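Local coordinates for terminal oxygenase component of carbazole (Janthinobacterium sp., PDB 7BUG), which forms the oxygenase part of carbazole 1,9a-dioxygenase and adds dioxygen to carbazole at the angular C-9a and adjacent C-1 positions, at residues R215-D220 against G226-I231. Residues are numbered along the deposited sequence; the frame is centred on the assembly and turned at random.
Sequences RVVDDD and GVYDLI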
# COMPACT_ATOMS: atom_id res chain seq x y z
N ARG A 215 36.18 -5.29 21.53
CA ARG A 215 37.48 -5.35 20.82
C ARG A 215 37.14 -5.29 19.34
O ARG A 215 36.48 -6.22 18.85
CB ARG A 215 38.25 -6.60 21.22
CG ARG A 215 39.46 -6.93 20.36
CD ARG A 215 40.48 -5.83 20.29
NE ARG A 215 41.83 -6.38 20.13
CZ ARG A 215 42.35 -6.87 19.00
NH1 ARG A 215 41.66 -6.90 17.87
NH2 ARG A 215 43.59 -7.32 19.01
N VAL A 216 37.59 -4.22 18.69
CA VAL A 216 37.48 -4.06 17.22
C VAL A 216 38.59 -4.90 16.57
O VAL A 216 39.75 -4.83 17.04
CB VAL A 216 37.58 -2.60 16.79
CG1 VAL A 216 37.73 -2.51 15.28
CG2 VAL A 216 36.41 -1.81 17.29
N VAL A 217 38.24 -5.68 15.55
CA VAL A 217 39.23 -6.41 14.71
C VAL A 217 39.26 -5.71 13.35
O VAL A 217 38.25 -5.82 12.61
CB VAL A 217 38.88 -7.90 14.61
CG1 VAL A 217 39.80 -8.66 13.67
CG2 VAL A 217 38.88 -8.53 16.00
N ASP A 218 40.30 -4.91 13.07
CA ASP A 218 40.42 -4.13 11.80
C ASP A 218 41.81 -4.35 11.21
O ASP A 218 42.18 -3.59 10.29
CB ASP A 218 40.11 -2.64 11.97
CG ASP A 218 41.04 -1.86 12.88
OD1 ASP A 218 41.88 -2.50 13.54
OD2 ASP A 218 40.91 -0.60 12.91
N ASP A 219 42.48 -5.39 11.71
CA ASP A 219 43.89 -5.78 11.48
C ASP A 219 43.92 -7.30 11.32
O ASP A 219 44.99 -7.91 11.58
CB ASP A 219 44.81 -5.31 12.63
CG ASP A 219 44.27 -5.48 14.05
OD1 ASP A 219 43.42 -6.39 14.29
OD2 ASP A 219 44.69 -4.70 14.91
N ASP A 220 42.79 -7.91 10.92
CA ASP A 220 42.77 -9.34 10.52
C ASP A 220 43.41 -9.42 9.14
O ASP A 220 43.13 -8.52 8.30
CB ASP A 220 41.36 -9.92 10.62
CG ASP A 220 41.21 -11.29 9.97
OD1 ASP A 220 41.31 -11.32 8.74
OD2 ASP A 220 40.97 -12.31 10.71
N GLY A 226 35.50 -6.83 12.26
CA GLY A 226 34.44 -7.17 13.21
C GLY A 226 34.64 -6.59 14.59
O GLY A 226 35.58 -5.81 14.83
N VAL A 227 33.72 -6.93 15.47
CA VAL A 227 33.70 -6.45 16.88
C VAL A 227 33.38 -7.64 17.77
O VAL A 227 32.41 -8.34 17.50
CB VAL A 227 32.69 -5.30 17.11
CG1 VAL A 227 32.83 -4.74 18.52
CG2 VAL A 227 32.85 -4.20 16.10
N TYR A 228 34.17 -7.84 18.82
CA TYR A 228 33.84 -8.80 19.89
C TYR A 228 33.15 -8.02 21.01
O TYR A 228 33.57 -6.90 21.33
CB TYR A 228 35.08 -9.50 20.45
CG TYR A 228 35.67 -10.54 19.54
CD1 TYR A 228 36.49 -10.20 18.48
CD2 TYR A 228 35.33 -11.87 19.69
CE1 TYR A 228 37.02 -11.17 17.64
CE2 TYR A 228 35.83 -12.85 18.85
CZ TYR A 228 36.65 -12.49 17.80
OH TYR A 228 37.11 -13.48 16.96
N ASP A 229 32.11 -8.65 21.56
CA ASP A 229 31.33 -8.22 22.75
C ASP A 229 32.07 -8.77 23.97
O ASP A 229 32.03 -9.97 24.19
CB ASP A 229 29.88 -8.72 22.66
CG ASP A 229 29.07 -8.52 23.95
OD1 ASP A 229 29.57 -7.80 24.83
OD2 ASP A 229 27.99 -9.15 24.07
N LEU A 230 32.71 -7.89 24.73
CA LEU A 230 33.48 -8.27 25.93
C LEU A 230 32.72 -7.86 27.19
O LEU A 230 33.39 -7.77 28.23
CB LEU A 230 34.84 -7.57 25.89
CG LEU A 230 35.68 -7.85 24.65
CD1 LEU A 230 37.05 -7.22 24.84
CD2 LEU A 230 35.79 -9.33 24.37
N ILE A 231 31.40 -7.67 27.13
CA ILE A 231 30.62 -7.27 28.34
C ILE A 231 30.79 -8.35 29.42
O ILE A 231 30.97 -7.94 30.56
CB ILE A 231 29.15 -6.98 28.01
CG1 ILE A 231 28.51 -6.13 29.10
CG2 ILE A 231 28.37 -8.27 27.78
CD1 ILE A 231 27.10 -5.72 28.78
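Arg215 and Tyr228 exchange two backbone hydrogen bonds, each giving its N-H and taking one on its C=O, and Val217 and Gly226 do the same two residues further along the hairpin. The two strands, 215-217 and 226-229, form an antiparallel beta hairpin at the edge of the sheet of the catalytic domain, whose family belongs to the Bet v 1-like clan. The bond from Tyr228 N to Arg215 O is nearly straight at 172° and 2.8 Å long. Its return bond, Arg215 N to Tyr228 O, is longer at 3.1 Å. Val217 N gives an equally straight bond to Gly226 O, but meets that oxygen from above the carbonyl plane. Gly226 N lies in the carbonyl plane of Val217 O.

Val216 and Val227 form the non-hydrogen-bonded pair between them. Their CG2 methyls are 4.4 Å apart, and both side chains face helix 360-372, where Leu368 touches each. On the other face, Val217 CG2 comes up to the ring edge of Tyr228, 3.6 Å from CE1. Val217 CG1 is anti to the backbone N (chi1 175°), which leaves CG2 beside that N and turned to the ring. Because Gly226 has no side chain, none stands opposite Val217 on this face. Beyond the Tyr228 pair, Leu230 CD1 packs 3.9 Å from Arg215 CB.

Further out, strand 226-229 pairs with strand 261-265 through Val227 and Ile264, and through Asp229 and Ile262. In the connecting loop, Asp220 OD2 makes a salt bridge with Arg224 and OD1 accepts a hydrogen bond from Val222 N. At the end of the strand, Asp229 OD1 accepts from Ile231 N, two residues on, in an Asx turn. The exposed Arg215 side chain bends forward along its own strand, and its NH1 donates to Val216 O at 2.9 Å.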